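Local coordinates for sugar ABC transporter substrate-binding protein, BlMnBP1 (Bifidobacterium animalis subsp. lactis ATCC 27673, PDB 6I5R) that binds mannobiose and probably delivers beta-manno-oligosaccharides, as the extracellular solute-binding protein, to an ABC transporter, at residues Thr224-Phe229 and Lys435-Val440; Ala202-Ile207 and Leu401-Gly406; Lys34-Thr39 and Lys333-Met338. All coordinates share one frame; numbering follows the deposited sequence.

In the fold
The three contacts divide between two neighbouring sites and a distant one. Interactions 1 and 2 have centres 15 Å apart and touch: Phe229 and Trp436 of interaction 1 pack on Leu401 and Ile403 of interaction 2, tying helix 425-443 to loop 401-406. Interaction 3 lies about 45 Å from interaction 1 and about 35 Å from interaction 2, centre to centre, where strand 38-44 meets helix 331-346. Along the chain the first segments run 34-39, 202-207, 224-229 and their partners 333-338, 401-406, 435-440, so every pair alternates. Such interleaving, with late segments returning to early ones, fits the repeated chain crossings between lobes in this family; the Gln205 side chain lies about 5 Å from bound beta-D-mannopyranose.

Interaction 1. Residues Thr224-Phe229 and Lys435-Val440; sequences TTKEPF and KWAKAV
Pro228 lies over one face of the Trp436 indole, its CG 3.8 Å from the centroid of the five-membered ring and 28° off the ring normal, which meets the geometry of a CH-pi contact. Its CD lies over the same face near the rim, 3.3 Å from Trp436 CD1. Phe229 adds a T-shaped stack: its edge, led by CE2, is directed at the indole face, with ring planes at 76° and centroids 5.5 Å apart. At the indole's own edge, near its plane, stand the carbonyl oxygens of Thr225 and Lys226, the former 3.2 Å from Trp436 CD1. The torsion that presents the indole to the loop puts CG anti to the backbone N (chi1 -168°). Further along the helix, Lys226 CB rests on Ala437 CB at 3.9 Å, while Lys226 CG meets Val440 CG1; the other valine branch, CG2, faces Thr225 O at 3.5 Å. The extended lysine chain then leads away to a salt bridge with Glu441.

Outward from this shell, Trp436 NE1 is bonded to Leu222 O, which fixes the indole's rotation, and Asn433 OD1 receives Phe229 N. Trp432 meets the Phe229 ring edge-to-face, and helix 391-399 touches Trp436 through Val395, Asn396 and Ser399. Proline and aromatic rings thus pack the C-terminal helix 425-443 of this solute-binding fold against the loop following helix 217-224.

Interaction 2. Residues Ala202-Ile207 and Leu401-Gly406; sequences AWDQYI and LGINNG
With CG beside the backbone N and anti to the carbonyl carbon (chi1 -70°), Asp204 directs its carboxylate at the turn 402-405, and Asn404 N donates to OD2 at 2.9 Å. The bond is nearly straight, 172° at the hydrogen, but the donor meets OD2 on the anti side and 29° out of the carboxylate plane. Ile207 uses a less common first torsion, CG1 between the backbone N and the carbonyl carbon, and its CD1 reaches Ile403 CG2 at 3.7 Å.

Beside this bond, Asn404 brings OD1 to within 3.3 Å of Gln205 CG, the two side chains crossing at about a right angle with amide planes nearly perpendicular. A water joins their ends, accepting from Gln205 NE2 at 2.9 Å and donating to Asn404 OD1 at 3.1 Å. Loop 401-406 holds a type II beta turn from Gly402 to Asn405, closed by the bond from Asn405 N to Gly402 O.

Lys410 forms a salt bridge with the same OD2, and Tyr244 OH is bonded to OD1. The buried carboxylate is thus gripped by a backbone N-H, a hydroxyl and a cation, a setting that would probably favour its charged form and that joins both loops to helices 239-252 and 409-420.

Interaction 3. Residues Lys34-Thr39 and Lys333-Met338; sequences KDIKTT and KQEASM
Apolar packing joins Ile36 and Thr38 to one side of the helix. Thr38 CG2 sits 3.7 Å from Ala336 CB, and Ile36 CG2 is farther from the same methyl, at 4.4 Å. The other branch of Ile36 ends against an acid: CD1 lies 3.8 Å from Glu335 CD, about equally near both oxygens, so the methyl abuts the carboxylate as a whole.

Contacts with polar atoms centre on Lys333. Its extended chain runs past Thr38, whose OG1, anti to the backbone N (chi1 -175°), is 3.5 Å from Lys333 CE, and goes on to the Thr39 carbonyl, with CE 3.6 Å from Thr39 O. No direct hydrogen bond crosses the contact. A water accepts from Lys333 NZ at 3.0 Å and reaches Thr39 O only weakly. Replacing Lys333 by an alanine would probably leave Thr38 OG1 without its methylene neighbours and that water without its ammonium donor.

Within the helix, Lys333 O takes two bonds from Ser337, through N and OG, from opposite faces of its carbonyl plane.

Around this contact, Thr38 is bonded through its backbone to Asn72 and Thr74, and Ala336 also touches Ile40 and Ile73; helix 331-346 therefore packs across the start of the parallel strands 38-44 and 73-79.

Interaction 1. Residues Thr224-Phe229 and Lys435-Val440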
ATOM      1  N   THR A 224      20.272  -3.652  -6.943  1.00 16.39           N
ATOM      2  CA  THR A 224      21.671  -3.931  -7.222  1.00 16.39           C
ATOM      3  C   THR A 224      22.042  -5.381  -6.960  1.00 16.76           C
ATOM      4  O   THR A 224      23.220  -5.721  -7.108  1.00 17.44           O
ATOM      5  CB  THR A 224      22.590  -3.020  -6.403  1.00 16.39           C
ATOM      6  OG1 THR A 224      22.364  -3.240  -5.008  1.00 16.39           O
ATOM      7  CG2 THR A 224      22.343  -1.550  -6.708  1.00 16.39           C
ATOM      8  N   THR A 225      21.075  -6.234  -6.584  1.00 16.39           N
ATOM      9  CA  THR A 225      21.297  -7.649  -6.275  1.00 18.35           C
ATOM     10  C   THR A 225      20.731  -8.511  -7.395  1.00 18.92           C
ATOM     11  O   THR A 225      19.547  -8.414  -7.710  1.00 16.39           O
ATOM     12  CB  THR A 225      20.619  -8.022  -4.955  1.00 19.65           C
ATOM     13  OG1 THR A 225      21.157  -7.199  -3.914  1.00 16.39           O
ATOM     14  CG2 THR A 225      20.783  -9.515  -4.636  1.00 16.74           C
ATOM     15  N   LYS A 226      21.557  -9.381  -7.978  1.00 20.00           N
ATOM     16  CA  LYS A 226      21.102 -10.089  -9.170  1.00 19.00           C
ATOM     17  C   LYS A 226      20.025 -11.132  -8.884  1.00 18.03           C
ATOM     18  O   LYS A 226      19.130 -11.337  -9.714  1.00 18.36           O
ATOM     19  CB  LYS A 226      22.274 -10.759  -9.865  1.00 19.94           C
ATOM     20  CG  LYS A 226      22.964  -9.834 -10.812  1.00 23.15           C
ATOM     21  CD  LYS A 226      24.283 -10.418 -11.227  1.00 22.14           C
ATOM     22  CE  LYS A 226      24.949  -9.551 -12.316  1.00 25.31           C
ATOM     23  NZ  LYS A 226      26.268 -10.080 -12.756  1.00 31.95           N
ATOM     24  N   GLU A 227      20.096 -11.829  -7.753  1.00 16.39           N
ATOM     25  CA  GLU A 227      19.128 -12.886  -7.442  1.00 16.39           C
ATOM     26  C   GLU A 227      18.544 -12.672  -6.047  1.00 21.15           C
ATOM     27  O   GLU A 227      18.769 -13.468  -5.114  1.00 16.39           O
ATOM     28  CB  GLU A 227      19.765 -14.267  -7.575  1.00 22.63           C
ATOM     29  CG  GLU A 227      20.227 -14.625  -8.964  1.00 18.49           C
ATOM     30  CD  GLU A 227      20.527 -16.121  -9.095  1.00 28.08           C
ATOM     31  OE1 GLU A 227      21.587 -16.588  -8.588  1.00 33.76           O
ATOM     32  OE2 GLU A 227      19.678 -16.839  -9.668  1.00 32.11           O
ATOM     33  N   PRO A 228      17.712 -11.637  -5.889  1.00 16.39           N
ATOM     34  CA  PRO A 228      17.181 -11.308  -4.556  1.00 18.96           C
ATOM     35  C   PRO A 228      16.085 -12.234  -4.064  1.00 18.07           C
ATOM     36  O   PRO A 228      15.724 -12.157  -2.886  1.00 16.39           O
ATOM     37  CB  PRO A 228      16.640  -9.885  -4.731  1.00 16.39           C
ATOM     38  CG  PRO A 228      16.255  -9.814  -6.219  1.00 19.28           C
ATOM     39  CD  PRO A 228      17.281 -10.682  -6.934  1.00 16.39           C
ATOM     40  N   PHE A 229      15.540 -13.083  -4.917  1.00 16.39           N
ATOM     41  CA  PHE A 229      14.448 -13.956  -4.536  1.00 18.88           C
ATOM     42  C   PHE A 229      14.920 -15.331  -4.099  1.00 19.99           C
ATOM     43  O   PHE A 229      14.091 -16.138  -3.674  1.00 16.39           O
ATOM     44  CB  PHE A 229      13.472 -14.038  -5.697  1.00 16.39           C
ATOM     45  CG  PHE A 229      13.058 -12.684  -6.182  1.00 16.39           C
ATOM     46  CD1 PHE A 229      12.345 -11.826  -5.349  1.00 17.81           C
ATOM     47  CD2 PHE A 229      13.412 -12.241  -7.438  1.00 16.54           C
ATOM     48  CE1 PHE A 229      11.957 -10.549  -5.805  1.00 20.43           C
ATOM     49  CE2 PHE A 229      13.047 -10.987  -7.874  1.00 18.61           C
ATOM     50  CZ  PHE A 229      12.317 -10.143  -7.067  1.00 19.38           C
ATOM     51  N   LYS A 435      15.180 -13.310 -14.658  1.00 16.39           N
ATOM     52  CA  LYS A 435      14.702 -12.087 -15.288  1.00 16.39           C
ATOM     53  C   LYS A 435      15.229 -10.862 -14.562  1.00 20.36           C
ATOM     54  O   LYS A 435      15.626  -9.877 -15.198  1.00 16.39           O
ATOM     55  CB  LYS A 435      13.174 -12.059 -15.327  1.00 21.93           C
ATOM     56  CG  LYS A 435      12.592 -13.112 -16.289  1.00 21.34           C
ATOM     57  CD  LYS A 435      11.078 -13.121 -16.380  1.00 17.43           C
ATOM     58  CE  LYS A 435      10.610 -14.241 -17.322  1.00 20.96           C
ATOM     59  NZ  LYS A 435       9.122 -14.416 -17.298  1.00 21.96           N
ATOM     60  N   TRP A 436      15.230 -10.894 -13.225  1.00 16.39           N
ATOM     61  CA  TRP A 436      15.764  -9.772 -12.461  1.00 16.39           C
ATOM     62  C   TRP A 436      17.255  -9.627 -12.684  1.00 17.78           C
ATOM     63  O   TRP A 436      17.755  -8.516 -12.872  1.00 16.39           O
ATOM     64  CB  TRP A 436      15.496  -9.984 -10.978  1.00 16.39           C
ATOM     65  CG  TRP A 436      15.732  -8.817 -10.138  1.00 20.25           C
ATOM     66  CD1 TRP A 436      16.847  -8.555  -9.402  1.00 16.99           C
ATOM     67  CD2 TRP A 436      14.814  -7.765  -9.869  1.00 16.39           C
ATOM     68  NE1 TRP A 436      16.688  -7.389  -8.702  1.00 16.39           N
ATOM     69  CE2 TRP A 436      15.444  -6.885  -8.976  1.00 16.39           C
ATOM     70  CE3 TRP A 436      13.531  -7.465 -10.322  1.00 16.39           C
ATOM     71  CZ2 TRP A 436      14.841  -5.732  -8.528  1.00 16.39           C
ATOM     72  CZ3 TRP A 436      12.938  -6.336  -9.871  1.00 16.94           C
ATOM     73  CH2 TRP A 436      13.592  -5.469  -8.992  1.00 16.39           C
ATOM     74  N   ALA A 437      17.965 -10.753 -12.699  1.00 16.39           N
ATOM     75  CA  ALA A 437      19.412 -10.725 -12.830  1.00 16.66           C
ATOM     76  C   ALA A 437      19.837 -10.043 -14.129  1.00 22.95           C
ATOM     77  O   ALA A 437      20.804  -9.276 -14.132  1.00 16.39           O
ATOM     78  CB  ALA A 437      19.954 -12.146 -12.722  1.00 19.24           C
ATOM     79  N   LYS A 438      19.092 -10.263 -15.225  1.00 18.84           N
ATOM     80  CA  LYS A 438      19.404  -9.596 -16.485  1.00 16.96           C
ATOM     81  C   LYS A 438      19.115  -8.114 -16.382  1.00 20.91           C
ATOM     82  O   LYS A 438      19.868  -7.289 -16.906  1.00 19.92           O
ATOM     83  CB  LYS A 438      18.615 -10.224 -17.637  1.00 20.48           C
ATOM     84  CG  LYS A 438      19.258 -11.529 -18.099  1.00 23.12           C
ATOM     85  CD  LYS A 438      18.329 -12.451 -18.890  1.00 26.15           C
ATOM     86  CE  LYS A 438      17.940 -11.883 -20.228  1.00 26.41           C
ATOM     87  NZ  LYS A 438      17.377 -13.039 -21.057  1.00 33.83           N
ATOM     88  N   ALA A 439      18.027  -7.760 -15.697  1.00 20.43           N
ATOM     89  CA  ALA A 439      17.641  -6.365 -15.573  1.00 19.76           C
ATOM     90  C   ALA A 439      18.622  -5.595 -14.692  1.00 17.36           C
ATOM     91  O   ALA A 439      18.923  -4.424 -14.961  1.00 19.49           O
ATOM     92  CB  ALA A 439      16.222  -6.280 -15.015  1.00 16.58           C
ATOM     93  N   VAL A 440      19.131  -6.241 -13.647  1.00 16.39           N
ATOM     94  CA  VAL A 440      20.172  -5.647 -12.812  1.00 17.12           C
ATOM     95  C   VAL A 440      21.425  -5.398 -13.639  1.00 18.82           C
ATOM     96  O   VAL A 440      22.026  -4.321 -13.576  1.00 17.89           O
ATOM     97  CB  VAL A 440      20.451  -6.561 -11.606  1.00 20.14           C
ATOM     98  CG1 VAL A 440      21.718  -6.170 -10.849  1.00 17.06           C
ATOM     99  CG2 VAL A 440      19.234  -6.525 -10.658  1.00 16.39           C
TER

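Interaction 2. Residues Ala202-Ile207 and Leu401-Gly406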
ATOM      1  N   ALA A 202      -0.152  -7.007  -3.141  1.00 16.39           N
ATOM      2  CA  ALA A 202       0.203  -6.561  -1.796  1.00 16.39           C
ATOM      3  C   ALA A 202       1.290  -7.415  -1.165  1.00 17.56           C
ATOM      4  O   ALA A 202       2.028  -6.930  -0.297  1.00 16.39           O
ATOM      5  CB  ALA A 202      -1.053  -6.558  -0.911  1.00 16.39           C
ATOM      6  N   TRP A 203       1.437  -8.671  -1.602  1.00 16.39           N
ATOM      7  CA  TRP A 203       2.492  -9.491  -1.030  1.00 16.39           C
ATOM      8  C   TRP A 203       3.873  -8.884  -1.250  1.00 16.39           C
ATOM      9  O   TRP A 203       4.788  -9.145  -0.463  1.00 16.39           O
ATOM     10  CB  TRP A 203       2.409 -10.907  -1.599  1.00 18.75           C
ATOM     11  CG  TRP A 203       1.305 -11.678  -0.962  1.00 16.60           C
ATOM     12  CD1 TRP A 203      -0.022 -11.606  -1.259  1.00 16.39           C
ATOM     13  CD2 TRP A 203       1.434 -12.612   0.116  1.00 16.39           C
ATOM     14  NE1 TRP A 203      -0.738 -12.464  -0.438  1.00 16.39           N
ATOM     15  CE2 TRP A 203       0.140 -13.088   0.413  1.00 16.39           C
ATOM     16  CE3 TRP A 203       2.520 -13.092   0.862  1.00 16.39           C
ATOM     17  CZ2 TRP A 203      -0.096 -14.020   1.430  1.00 16.50           C
ATOM     18  CZ3 TRP A 203       2.281 -14.023   1.858  1.00 16.39           C
ATOM     19  CH2 TRP A 203       0.983 -14.464   2.140  1.00 16.39           C
ATOM     20  N   ASP A 204       4.037  -8.037  -2.274  1.00 16.39           N
ATOM     21  CA  ASP A 204       5.312  -7.370  -2.490  1.00 16.39           C
ATOM     22  C   ASP A 204       5.619  -6.355  -1.396  1.00 16.39           C
ATOM     23  O   ASP A 204       6.755  -5.887  -1.297  1.00 16.39           O
ATOM     24  CB  ASP A 204       5.332  -6.637  -3.837  1.00 17.70           C
ATOM     25  CG  ASP A 204       5.362  -7.574  -5.055  1.00 19.96           C
ATOM     26  OD1 ASP A 204       5.555  -8.795  -4.904  1.00 16.39           O
ATOM     27  OD2 ASP A 204       5.205  -7.069  -6.186  1.00 16.39           O
ATOM     28  N   GLN A 205       4.628  -6.001  -0.582  1.00 16.39           N
ATOM     29  CA  GLN A 205       4.822  -4.985   0.437  1.00 16.81           C
ATOM     30  C   GLN A 205       5.594  -5.495   1.633  1.00 16.39           C
ATOM     31  O   GLN A 205       5.951  -4.693   2.500  1.00 16.39           O
ATOM     32  CB  GLN A 205       3.468  -4.462   0.898  1.00 16.39           C
ATOM     33  CG  GLN A 205       2.710  -3.751  -0.217  1.00 16.39           C
ATOM     34  CD  GLN A 205       1.308  -3.337   0.170  1.00 20.87           C
ATOM     35  OE1 GLN A 205       0.858  -3.567   1.292  1.00 18.83           O
ATOM     36  NE2 GLN A 205       0.594  -2.724  -0.779  1.00 16.98           N
ATOM     37  N   TYR A 206       5.874  -6.791   1.686  1.00 16.39           N
ATOM     38  CA  TYR A 206       6.509  -7.393   2.851  1.00 16.39           C
ATOM     39  C   TYR A 206       7.958  -7.778   2.633  1.00 16.39           C
ATOM     40  O   TYR A 206       8.638  -8.161   3.599  1.00 16.39           O
ATOM     41  CB  TYR A 206       5.737  -8.650   3.278  1.00 16.39           C
ATOM     42  CG  TYR A 206       4.312  -8.322   3.579  1.00 16.39           C
ATOM     43  CD1 TYR A 206       3.394  -8.178   2.557  1.00 16.39           C
ATOM     44  CD2 TYR A 206       3.891  -8.108   4.858  1.00 16.39           C
ATOM     45  CE1 TYR A 206       2.101  -7.827   2.805  1.00 16.65           C
ATOM     46  CE2 TYR A 206       2.589  -7.767   5.118  1.00 16.39           C
ATOM     47  CZ  TYR A 206       1.687  -7.640   4.090  1.00 16.39           C
ATOM     48  OH  TYR A 206       0.381  -7.273   4.359  1.00 16.39           O
ATOM     49  N   ILE A 207       8.447  -7.717   1.400  1.00 16.39           N
ATOM     50  CA  ILE A 207       9.662  -8.447   1.087  1.00 16.39           C
ATOM     51  C   ILE A 207      10.940  -7.673   1.367  1.00 16.39           C
ATOM     52  O   ILE A 207      12.024  -8.257   1.264  1.00 16.39           O
ATOM     53  CB  ILE A 207       9.698  -8.869  -0.389  1.00 16.39           C
ATOM     54  CG1 ILE A 207       9.675  -7.644  -1.305  1.00 16.39           C
ATOM     55  CG2 ILE A 207       8.513  -9.764  -0.709  1.00 16.39           C
ATOM     56  CD1 ILE A 207      10.289  -7.883  -2.681  1.00 18.85           C
ATOM     57  N   LEU A 401       8.881  -7.612 -13.612  1.00 22.32           N
ATOM     58  CA  LEU A 401       8.390  -8.187 -12.367  1.00 16.39           C
ATOM     59  C   LEU A 401       7.524  -7.229 -11.573  1.00 22.02           C
ATOM     60  O   LEU A 401       6.705  -7.676 -10.756  1.00 16.39           O
ATOM     61  CB  LEU A 401       9.556  -8.610 -11.480  1.00 20.40           C
ATOM     62  CG  LEU A 401      10.383  -9.767 -12.005  1.00 19.18           C
ATOM     63  CD1 LEU A 401      11.377 -10.174 -10.940  1.00 18.61           C
ATOM     64  CD2 LEU A 401       9.522 -10.932 -12.309  1.00 19.00           C
ATOM     65  N   GLY A 402       7.704  -5.926 -11.766  1.00 16.39           N
ATOM     66  CA  GLY A 402       6.784  -4.988 -11.158  1.00 22.48           C
ATOM     67  C   GLY A 402       6.656  -5.207  -9.667  1.00 16.39           C
ATOM     68  O   GLY A 402       5.541  -5.306  -9.134  1.00 17.66           O
ATOM     69  N   ILE A 403       7.804  -5.270  -8.999  1.00 17.68           N
ATOM     70  CA  ILE A 403       7.855  -5.433  -7.552  1.00 16.39           C
ATOM     71  C   ILE A 403       7.282  -4.197  -6.879  1.00 22.07           C
ATOM     72  O   ILE A 403       7.834  -3.098  -7.012  1.00 22.19           O
ATOM     73  CB  ILE A 403       9.291  -5.689  -7.084  1.00 16.39           C
ATOM     74  CG1 ILE A 403       9.803  -6.995  -7.701  1.00 20.08           C
ATOM     75  CG2 ILE A 403       9.362  -5.673  -5.563  1.00 16.77           C
ATOM     76  CD1 ILE A 403       9.112  -8.247  -7.167  1.00 18.60           C
ATOM     77  N   ASN A 404       6.196  -4.384  -6.126  1.00 16.39           N
ATOM     78  CA  ASN A 404       5.549  -3.302  -5.381  1.00 21.39           C
ATOM     79  C   ASN A 404       5.115  -2.170  -6.315  1.00 25.00           C
ATOM     80  O   ASN A 404       5.039  -1.008  -5.905  1.00 24.73           O
ATOM     81  CB  ASN A 404       6.473  -2.790  -4.266  1.00 22.66           C
ATOM     82  CG  ASN A 404       5.710  -2.312  -3.046  1.00 22.22           C
ATOM     83  OD1 ASN A 404       4.695  -2.902  -2.656  1.00 22.17           O
ATOM     84  ND2 ASN A 404       6.188  -1.224  -2.446  1.00 24.45           N
ATOM     85  N   ASN A 405       4.809  -2.507  -7.570  1.00 18.80           N
ATOM     86  CA  ASN A 405       4.500  -1.511  -8.591  1.00 24.75           C
ATOM     87  C   ASN A 405       3.499  -2.096  -9.584  1.00 25.18           C
ATOM     88  O   ASN A 405       3.689  -2.041 -10.798  1.00 34.36           O
ATOM     89  CB  ASN A 405       5.772  -1.042  -9.293  1.00 24.32           C
ATOM     90  CG  ASN A 405       5.552   0.217 -10.116  1.00 25.55           C
ATOM     91  OD1 ASN A 405       5.746   0.217 -11.340  1.00 32.32           O
ATOM     92  ND2 ASN A 405       5.144   1.315  -9.448  1.00 32.52           N
ATOM     93  N   GLY A 406       2.437  -2.717  -9.070  1.00 25.84           N
ATOM     94  CA  GLY A 406       1.272  -3.031  -9.869  1.00 25.23           C
ATOM     95  C   GLY A 406       1.088  -4.484 -10.275  1.00 21.12           C
ATOM     96  O   GLY A 406      -0.037  -4.858 -10.637  1.00 30.83           O
TER
HETATM   97  O   HOH W   1       1.753  -2.965  -3.467  1.00 30.83           O

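Interaction 3. Residues Lys34-Thr39 and Lys333-Met338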
ATOM      1  N   LYS A  34      -8.524  31.963  -1.682  1.00 22.23           N
ATOM      2  CA  LYS A  34      -9.935  32.155  -1.284  1.00 23.62           C
ATOM      3  C   LYS A  34     -10.817  32.781  -2.387  1.00 22.56           C
ATOM      4  O   LYS A  34     -12.060  32.740  -2.294  1.00 23.39           O
ATOM      5  CB  LYS A  34     -10.031  33.022  -0.049  1.00 26.85           C
ATOM      6  CG  LYS A  34      -9.392  34.383  -0.516  1.00 28.10           C
ATOM      7  CD  LYS A  34      -8.960  35.274   0.681  1.00 28.96           C
ATOM      8  CE  LYS A  34      -8.322  36.519   0.042  1.00 27.49           C
ATOM      9  NZ  LYS A  34      -6.972  36.085  -0.420  1.00 31.04           N
ATOM     10  N   ASP A  35     -10.197  33.438  -3.377  1.00 24.81           N
ATOM     11  CA  ASP A  35     -10.874  34.072  -4.495  1.00 23.03           C
ATOM     12  C   ASP A  35     -11.152  33.096  -5.626  1.00 25.90           C
ATOM     13  O   ASP A  35     -11.784  33.470  -6.613  1.00 21.42           O
ATOM     14  CB  ASP A  35     -10.013  35.237  -5.004  1.00 21.52           C
ATOM     15  CG  ASP A  35      -8.529  34.839  -5.277  1.00 26.87           C
ATOM     16  OD1 ASP A  35      -7.988  33.805  -4.742  1.00 32.24           O
ATOM     17  OD2 ASP A  35      -7.870  35.628  -6.021  1.00 36.31           O
ATOM     18  N   ILE A  36     -10.697  31.859  -5.515  1.00 18.62           N
ATOM     19  CA  ILE A  36     -10.824  30.951  -6.637  1.00 21.36           C
ATOM     20  C   ILE A  36     -12.250  30.448  -6.704  1.00 22.02           C
ATOM     21  O   ILE A  36     -12.845  30.085  -5.675  1.00 23.65           O
ATOM     22  CB  ILE A  36      -9.831  29.782  -6.524  1.00 22.26           C
ATOM     23  CG1 ILE A  36      -8.400  30.309  -6.489  1.00 21.21           C
ATOM     24  CG2 ILE A  36      -9.990  28.848  -7.715  1.00 21.23           C
ATOM     25  CD1 ILE A  36      -7.380  29.220  -6.129  1.00 25.74           C
ATOM     26  N   LYS A  37     -12.778  30.390  -7.923  1.00 22.32           N
ATOM     27  CA  LYS A  37     -14.060  29.757  -8.231  1.00 22.88           C
ATOM     28  C   LYS A  37     -13.808  28.749  -9.341  1.00 24.10           C
ATOM     29  O   LYS A  37     -13.598  29.132 -10.500  1.00 17.48           O
ATOM     30  CB  LYS A  37     -15.095  30.793  -8.666  1.00 20.61           C
ATOM     31  CG  LYS A  37     -15.273  31.964  -7.684  1.00 22.34           C
ATOM     32  CD  LYS A  37     -16.044  33.136  -8.283  1.00 26.62           C
ATOM     33  CE  LYS A  37     -16.252  34.254  -7.253  1.00 26.48           C
ATOM     34  NZ  LYS A  37     -15.248  34.246  -6.125  1.00 27.11           N
ATOM     35  N   THR A  38     -13.801  27.463  -8.999  1.00 25.03           N
ATOM     36  CA  THR A  38     -13.564  26.446 -10.015  1.00 18.77           C
ATOM     37  C   THR A  38     -14.047  25.098  -9.496  1.00 24.23           C
ATOM     38  O   THR A  38     -14.475  24.948  -8.341  1.00 17.82           O
ATOM     39  CB  THR A  38     -12.087  26.393 -10.403  1.00 23.17           C
ATOM     40  OG1 THR A  38     -11.886  25.485 -11.484  1.00 22.70           O
ATOM     41  CG2 THR A  38     -11.246  25.917  -9.236  1.00 25.68           C
ATOM     42  N   THR A  39     -13.939  24.111 -10.375  1.00 20.06           N
ATOM     43  CA  THR A  39     -14.266  22.732 -10.075  1.00 21.61           C
ATOM     44  C   THR A  39     -13.083  21.851 -10.430  1.00 20.98           C
ATOM     45  O   THR A  39     -12.487  21.998 -11.499  1.00 20.20           O
ATOM     46  CB  THR A  39     -15.487  22.296 -10.862  1.00 24.69           C
ATOM     47  OG1 THR A  39     -16.605  23.106 -10.494  1.00 23.75           O
ATOM     48  CG2 THR A  39     -15.797  20.863 -10.568  1.00 19.76           C
ATOM     49  N   LYS A 333      -6.775  25.647 -11.485  1.00 16.54           N
ATOM     50  CA  LYS A 333      -7.112  24.306 -11.012  1.00 24.75           C
ATOM     51  C   LYS A 333      -5.925  23.635 -10.341  1.00 20.77           C
ATOM     52  O   LYS A 333      -6.108  22.848  -9.409  1.00 16.39           O
ATOM     53  CB  LYS A 333      -7.630  23.441 -12.164  1.00 18.80           C
ATOM     54  CG  LYS A 333      -8.944  23.978 -12.720  1.00 20.34           C
ATOM     55  CD  LYS A 333      -9.568  23.026 -13.745  1.00 19.98           C
ATOM     56  CE  LYS A 333     -10.879  23.602 -14.284  1.00 24.71           C
ATOM     57  NZ  LYS A 333     -11.653  22.554 -14.966  1.00 26.07           N
ATOM     58  N   GLN A 334      -4.709  23.913 -10.807  1.00 16.39           N
ATOM     59  CA  GLN A 334      -3.538  23.434 -10.087  1.00 18.40           C
ATOM     60  C   GLN A 334      -3.525  23.943  -8.651  1.00 21.53           C
ATOM     61  O   GLN A 334      -3.253  23.188  -7.710  1.00 16.39           O
ATOM     62  CB  GLN A 334      -2.263  23.858 -10.812  1.00 16.39           C
ATOM     63  CG  GLN A 334      -2.004  23.142 -12.110  1.00 20.04           C
ATOM     64  CD  GLN A 334      -0.629  23.412 -12.638  1.00 17.42           C
ATOM     65  OE1 GLN A 334       0.161  24.028 -11.972  1.00 20.85           O
ATOM     66  NE2 GLN A 334      -0.323  22.917 -13.838  1.00 20.11           N
ATOM     67  N   GLU A 335      -3.820  25.222  -8.456  1.00 17.42           N
ATOM     68  CA  GLU A 335      -3.787  25.777  -7.111  1.00 21.58           C
ATOM     69  C   GLU A 335      -4.966  25.280  -6.288  1.00 20.83           C
ATOM     70  O   GLU A 335      -4.801  24.886  -5.123  1.00 16.39           O
ATOM     71  CB  GLU A 335      -3.779  27.309  -7.182  1.00 20.62           C
ATOM     72  CG  GLU A 335      -3.489  27.953  -5.843  1.00 20.15           C
ATOM     73  CD  GLU A 335      -3.630  29.459  -5.868  1.00 23.06           C
ATOM     74  OE1 GLU A 335      -3.514  30.057  -6.972  1.00 21.58           O
ATOM     75  OE2 GLU A 335      -3.827  30.031  -4.771  1.00 22.49           O
ATOM     76  N   ALA A 336      -6.157  25.232  -6.888  1.00 16.39           N
ATOM     77  CA  ALA A 336      -7.301  24.670  -6.184  1.00 20.32           C
ATOM     78  C   ALA A 336      -7.006  23.244  -5.738  1.00 16.43           C
ATOM     79  O   ALA A 336      -7.328  22.856  -4.616  1.00 16.39           O
ATOM     80  CB  ALA A 336      -8.540  24.695  -7.067  1.00 19.49           C
ATOM     81  N   SER A 337      -6.363  22.467  -6.606  1.00 16.39           N
ATOM     82  CA  SER A 337      -6.090  21.067  -6.290  1.00 18.49           C
ATOM     83  C   SER A 337      -5.068  20.953  -5.169  1.00 20.36           C
ATOM     84  O   SER A 337      -5.168  20.062  -4.321  1.00 16.39           O
ATOM     85  CB  SER A 337      -5.592  20.342  -7.540  1.00 20.11           C
ATOM     86  OG  SER A 337      -6.595  20.240  -8.539  1.00 16.39           O
ATOM     87  N   MET A 338      -4.064  21.841  -5.164  1.00 16.39           N
ATOM     88  CA  MET A 338      -3.020  21.771  -4.142  1.00 20.03           C
ATOM     89  C   MET A 338      -3.559  22.216  -2.789  1.00 18.40           C
ATOM     90  O   MET A 338      -3.157  21.677  -1.742  1.00 18.10           O
ATOM     91  CB  MET A 338      -1.806  22.614  -4.557  1.00 18.18           C
ATOM     92  CG  MET A 338      -0.601  22.397  -3.670  1.00 21.55           C
ATOM     93  SD  MET A 338       0.925  23.218  -4.236  1.00 16.80           S
ATOM     94  CE  MET A 338       1.102  22.690  -5.940  1.00 21.78           C
TER
HETATM   95  O   HOH W   2     -11.620  19.697 -13.985  1.00 28.18           O